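PDB 3RZA: tripeptidase from Staphylococcus aureus subsp. aureus, which probably hydrolyses tripeptides as a metal-dependent peptidase of the M20/M25/M40 family, binding zinc and calcium ions. Local coordinates for residues A[34-47]-A[99-111]. Numbering follows the deposited sequence.
Sequences VQIDSETGNESTIQ and MDTVVPAINVKPI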
loop_
_atom_site.group_PDB
_atom_site.type_symbol
_atom_site.label_atom_id
_atom_site.label_comp_id
_atom_site.label_asym_id
_atom_site.label_seq_id
_atom_site.Cartn_x
_atom_site.Cartn_y
_atom_site.Cartn_z
ATOM N N VAL A 34 -15.454 30.386 12.594
ATOM C CA VAL A 34 -15.520 28.950 12.196
ATOM C C VAL A 34 -16.310 28.744 10.878
ATOM O O VAL A 34 -15.926 27.922 10.042
ATOM C CB VAL A 34 -16.075 28.014 13.312
ATOM C CG1 VAL A 34 -15.185 28.074 14.583
ATOM C CG2 VAL A 34 -17.534 28.318 13.628
ATOM N N GLN A 35 -17.315 29.589 10.648
ATOM C CA GLN A 35 -18.120 29.549 9.436
ATOM C C GLN A 35 -17.466 30.162 8.177
ATOM O O GLN A 35 -18.097 30.195 7.134
ATOM C CB GLN A 35 -19.485 30.204 9.714
ATOM C CG GLN A 35 -20.319 29.430 10.751
ATOM C CD GLN A 35 -21.612 30.127 11.087
ATOM O OE1 GLN A 35 -22.599 29.977 10.387
ATOM N NE2 GLN A 35 -21.601 30.923 12.148
ATOM N N ILE A 36 -16.233 30.679 8.280
ATOM C CA ILE A 36 -15.456 31.098 7.111
ATOM C C ILE A 36 -14.453 29.985 6.842
ATOM O O ILE A 36 -13.541 29.782 7.643
ATOM C CB ILE A 36 -14.690 32.418 7.359
ATOM C CG1 ILE A 36 -15.647 33.584 7.635
ATOM C CG2 ILE A 36 -13.847 32.756 6.147
ATOM C CD1 ILE A 36 -15.033 34.679 8.491
ATOM N N ASP A 37 -14.628 29.276 5.720
ATOM C CA ASP A 37 -13.767 28.159 5.340
ATOM C C ASP A 37 -12.323 28.665 5.264
ATOM O O ASP A 37 -12.074 29.698 4.638
ATOM C CB ASP A 37 -14.136 27.601 3.949
ATOM C CG ASP A 37 -15.537 27.011 3.876
ATOM O OD1 ASP A 37 -16.223 26.899 4.900
ATOM O OD2 ASP A 37 -15.972 26.676 2.759
ATOM N N SER A 38 -11.412 27.991 5.964
ATOM C CA SER A 38 -9.972 28.255 5.856
ATOM C C SER A 38 -9.167 26.949 5.971
ATOM O O SER A 38 -8.231 26.845 6.780
ATOM C CB SER A 38 -9.533 29.264 6.921
ATOM O OG SER A 38 -9.783 28.766 8.221
ATOM N N GLU A 39 -9.500 25.967 5.129
ATOM C CA GLU A 39 -8.721 24.716 5.082
ATOM C C GLU A 39 -7.315 25.077 4.691
ATOM O O GLU A 39 -7.124 25.995 3.890
ATOM C CB GLU A 39 -9.305 23.725 4.069
ATOM C CG GLU A 39 -10.647 23.101 4.484
ATOM C CD GLU A 39 -11.128 21.998 3.524
ATOM O OE1 GLU A 39 -10.861 22.094 2.310
ATOM O OE2 GLU A 39 -11.807 21.055 3.990
ATOM N N THR A 40 -6.330 24.394 5.277
ATOM C CA THR A 40 -4.907 24.761 5.108
ATOM C C THR A 40 -4.526 24.803 3.631
ATOM O O THR A 40 -4.982 23.971 2.837
ATOM C CB THR A 40 -3.972 23.806 5.940
ATOM O OG1 THR A 40 -2.656 24.370 6.075
ATOM C CG2 THR A 40 -3.887 22.404 5.336
ATOM N N GLY A 41 -3.787 25.840 3.257
ATOM C CA GLY A 41 -3.531 26.166 1.864
ATOM C C GLY A 41 -4.550 27.030 1.133
ATOM O O GLY A 41 -4.216 27.577 0.083
ATOM N N ASN A 42 -5.768 27.171 1.680
ATOM C CA ASN A 42 -6.842 27.979 1.080
ATOM C C ASN A 42 -7.304 29.071 2.035
ATOM O O ASN A 42 -8.508 29.243 2.281
ATOM C CB ASN A 42 -8.016 27.085 0.664
ATOM C CG ASN A 42 -7.659 26.123 -0.462
ATOM O OD1 ASN A 42 -6.726 26.357 -1.232
ATOM N ND2 ASN A 42 -8.417 25.039 -0.570
ATOM N N GLU A 43 -6.328 29.838 2.524
ATOM C CA GLU A 43 -6.543 30.901 3.512
ATOM C C GLU A 43 -6.976 32.236 2.866
ATOM O O GLU A 43 -7.246 33.178 3.589
ATOM C CB GLU A 43 -5.258 31.169 4.336
ATOM C CG GLU A 43 -4.730 29.993 5.156
ATOM C CD GLU A 43 -3.756 29.080 4.415
ATOM O OE1 GLU A 43 -3.595 29.219 3.199
ATOM O OE2 GLU A 43 -3.172 28.181 5.061
ATOM N N SER A 44 -7.037 32.310 1.525
ATOM C CA SER A 44 -7.283 33.576 0.796
ATOM C C SER A 44 -8.599 34.311 1.107
ATOM O O SER A 44 -8.676 35.518 0.917
ATOM C CB SER A 44 -7.205 33.342 -0.726
ATOM O OG SER A 44 -8.260 32.548 -1.167
ATOM N N THR A 45 -9.626 33.593 1.551
ATOM C CA THR A 45 -10.904 34.218 1.927
ATOM C C THR A 45 -10.899 34.765 3.357
ATOM O O THR A 45 -11.331 35.902 3.590
ATOM C CB THR A 45 -12.068 33.259 1.745
ATOM O OG1 THR A 45 -12.187 32.943 0.364
ATOM C CG2 THR A 45 -13.364 33.894 2.189
ATOM N N ILE A 46 -10.447 33.962 4.313
ATOM C CA ILE A 46 -10.455 34.400 5.717
ATOM C C ILE A 46 -9.417 35.524 6.002
ATOM O O ILE A 46 -9.670 36.410 6.845
ATOM C CB ILE A 46 -10.273 33.211 6.702
ATOM C CG1 ILE A 46 -10.732 33.615 8.103
ATOM C CG2 ILE A 46 -8.814 32.705 6.707
ATOM C CD1 ILE A 46 -10.738 32.483 9.069
ATOM N N GLN A 47 -8.306 35.530 5.257
ATOM C CA GLN A 47 -7.202 36.433 5.562
ATOM C C GLN A 47 -7.546 37.915 5.491
ATOM O O GLN A 47 -7.306 38.606 6.481
ATOM C CB GLN A 47 -5.936 36.105 4.747
ATOM C CG GLN A 47 -4.653 36.810 5.266
ATOM C CD GLN A 47 -4.239 38.002 4.420
ATOM O OE1 GLN A 47 -5.083 38.730 3.886
ATOM N NE2 GLN A 47 -2.925 38.221 4.315
HETATM N N MSE A 99 -4.657 30.964 11.226
HETATM C CA MSE A 99 -5.978 31.169 10.615
HETATM C C MSE A 99 -6.495 29.952 9.834
HETATM O O MSE A 99 -7.686 29.915 9.471
HETATM C CB MSE A 99 -5.957 32.418 9.740
HETATM C CG MSE A 99 -5.296 32.271 8.405
HETATM SE SE MSE A 99 -5.174 33.944 7.529
HETATM C CE MSE A 99 -3.659 34.671 8.526
ATOM N N ASP A 100 -5.608 28.982 9.547
ATOM C CA ASP A 100 -5.993 27.756 8.830
ATOM C C ASP A 100 -6.475 26.626 9.770
ATOM O O ASP A 100 -6.138 26.592 10.948
ATOM C CB ASP A 100 -4.870 27.231 7.916
ATOM C CG ASP A 100 -3.606 26.784 8.687
ATOM O OD1 ASP A 100 -3.183 27.507 9.609
ATOM O OD2 ASP A 100 -3.028 25.729 8.353
ATOM N N THR A 101 -7.277 25.718 9.205
ATOM C CA THR A 101 -7.730 24.504 9.878
ATOM C C THR A 101 -7.340 23.284 9.039
ATOM O O THR A 101 -7.026 23.409 7.853
ATOM C CB THR A 101 -9.243 24.504 10.013
ATOM O OG1 THR A 101 -9.818 24.265 8.723
ATOM C CG2 THR A 101 -9.732 25.813 10.536
ATOM N N VAL A 102 -7.418 22.093 9.643
ATOM C CA VAL A 102 -7.293 20.836 8.869
ATOM C C VAL A 102 -8.547 20.610 8.017
ATOM O O VAL A 102 -9.520 21.395 8.086
ATOM C CB VAL A 102 -7.042 19.590 9.759
ATOM C CG1 VAL A 102 -5.797 19.797 10.653
ATOM C CG2 VAL A 102 -8.287 19.235 10.573
ATOM N N VAL A 103 -8.471 19.587 7.162
ATOM C CA VAL A 103 -9.605 19.055 6.393
ATOM C C VAL A 103 -10.341 18.007 7.273
ATOM O O VAL A 103 -9.704 17.369 8.092
ATOM C CB VAL A 103 -9.063 18.397 5.061
ATOM C CG1 VAL A 103 -10.147 17.667 4.291
ATOM C CG2 VAL A 103 -8.405 19.471 4.165
ATOM N N PRO A 104 -11.692 17.828 7.119
ATOM C CA PRO A 104 -12.675 18.570 6.318
ATOM C C PRO A 104 -13.248 19.720 7.101
ATOM O O PRO A 104 -13.745 19.505 8.200
ATOM C CB PRO A 104 -13.761 17.524 6.032
ATOM C CG PRO A 104 -13.697 16.577 7.185
ATOM C CD PRO A 104 -12.305 16.632 7.747
ATOM N N ALA A 105 -13.173 20.926 6.536
ATOM C CA ALA A 105 -13.714 22.137 7.176
ATOM C C ALA A 105 -14.278 23.119 6.144
ATOM O O ALA A 105 -14.005 24.337 6.207
ATOM C CB ALA A 105 -12.646 22.788 8.008
ATOM N N ILE A 106 -15.051 22.573 5.195
ATOM C CA ILE A 106 -15.851 23.348 4.273
ATOM C C ILE A 106 -17.277 23.302 4.793
ATOM O O ILE A 106 -17.798 22.210 5.091
ATOM C CB ILE A 106 -15.767 22.814 2.812
ATOM C CG1 ILE A 106 -14.369 23.116 2.215
ATOM C CG2 ILE A 106 -16.896 23.453 1.915
ATOM C CD1 ILE A 106 -13.878 22.095 1.130
ATOM N N ASN A 107 -17.885 24.489 4.955
ATOM C CA ASN A 107 -19.290 24.626 5.326
ATOM C C ASN A 107 -19.533 24.118 6.765
ATOM O O ASN A 107 -20.407 23.280 7.011
ATOM C CB ASN A 107 -20.168 23.916 4.267
ATOM C CG ASN A 107 -21.474 24.609 4.022
ATOM O OD1 ASN A 107 -22.115 25.144 4.948
ATOM N ND2 ASN A 107 -21.900 24.606 2.752
ATOM N N VAL A 108 -18.706 24.612 7.698
ATOM C CA VAL A 108 -18.830 24.253 9.109
ATOM C C VAL A 108 -20.136 24.860 9.645
ATOM O O VAL A 108 -20.409 26.047 9.429
ATOM C CB VAL A 108 -17.631 24.772 9.957
ATOM C CG1 VAL A 108 -17.859 24.500 11.481
ATOM C CG2 VAL A 108 -16.323 24.161 9.482
ATOM N N LYS A 109 -20.926 24.037 10.334
ATOM C CA LYS A 109 -22.220 24.430 10.878
ATOM C C LYS A 109 -22.188 24.232 12.397
ATOM O O LYS A 109 -22.597 23.178 12.883
ATOM C CB LYS A 109 -23.325 23.586 10.242
ATOM C CG LYS A 109 -23.567 23.877 8.747
ATOM C CD LYS A 109 -24.819 23.120 8.251
ATOM C CE LYS A 109 -24.816 22.875 6.727
ATOM N NZ LYS A 109 -26.042 22.105 6.280
ATOM N N PRO A 110 -21.663 25.233 13.156
ATOM C CA PRO A 110 -21.478 25.026 14.596
ATOM C C PRO A 110 -22.804 25.010 15.375
ATOM O O PRO A 110 -23.735 25.710 14.999
ATOM C CB PRO A 110 -20.636 26.232 15.014
ATOM C CG PRO A 110 -21.084 27.297 14.113
ATOM C CD PRO A 110 -21.314 26.613 12.772
ATOM N N ILE A 111 -22.866 24.204 16.430
ATOM C CA ILE A 111 -24.048 24.092 17.304
ATOM C C ILE A 111 -23.631 24.360 18.750
ATOM O O ILE A 111 -22.693 23.736 19.245
ATOM C CB ILE A 111 -24.693 22.691 17.222
ATOM C CG1 ILE A 111 -24.829 22.245 15.742
ATOM C CG2 ILE A 111 -26.058 22.689 17.958
ATOM C CD1 ILE A 111 -25.723 21.012 15.488
HETATM O O HOH W 1 -16.807 26.906 7.366
HETATM O O HOH W 2 -12.163 25.840 7.924
#
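Glu39 and Thr101 form a single beta bridge between two loops of the M20-type metallopeptidase fold: segment 34-47, which leads into helix 46-56, and the loop 99-111, which leaves strand 93-98 just after the zinc ligand His98. Thr101 N donates to Ser38 O at 2.8 Å, and Thr40 N returns a bond to Thr101 O, approaching nearly in line with that carbonyl.

The end of the Glu39 side chain reaches residues 103-106. From CB, a chi1 of -71° (CG anti to the carbonyl carbon) and an extended chain bring CG beside Ala105 N (3.9 Å) and Ala105 CB, and carry the carboxylate onward. CD lies against Ile106 CG1 and CD1, the two side chains crossing at about a right angle. OE1 meets Ile106 CD1; OE2, beside Pro104 CA and Val103 CG2, accepts a straight bond (175°) from Ala105 N at 2.9 Å through its anti lone pair. Asp37 OD1 accepts a bond from Asn107 N, but on its syn side and 34° out of the carboxylate plane, so two carboxylates hold backbone N-H groups two residues apart.

Nearer the metals, Thr40 OG1 donates to Asp100 OD2 at 2.7 Å and also bonds Ser164. Asp100 OD2 is further held by the backbone N of Glu163, consistent with a second-shell role, positioning the backbone of that calcium ligand. Ser38 OG, also bonded by Lys131, donates in the carbonyl plane to Met99 O at 2.7 Å, and the selenium of Met99 rests 3.6 Å from Gln47 CB.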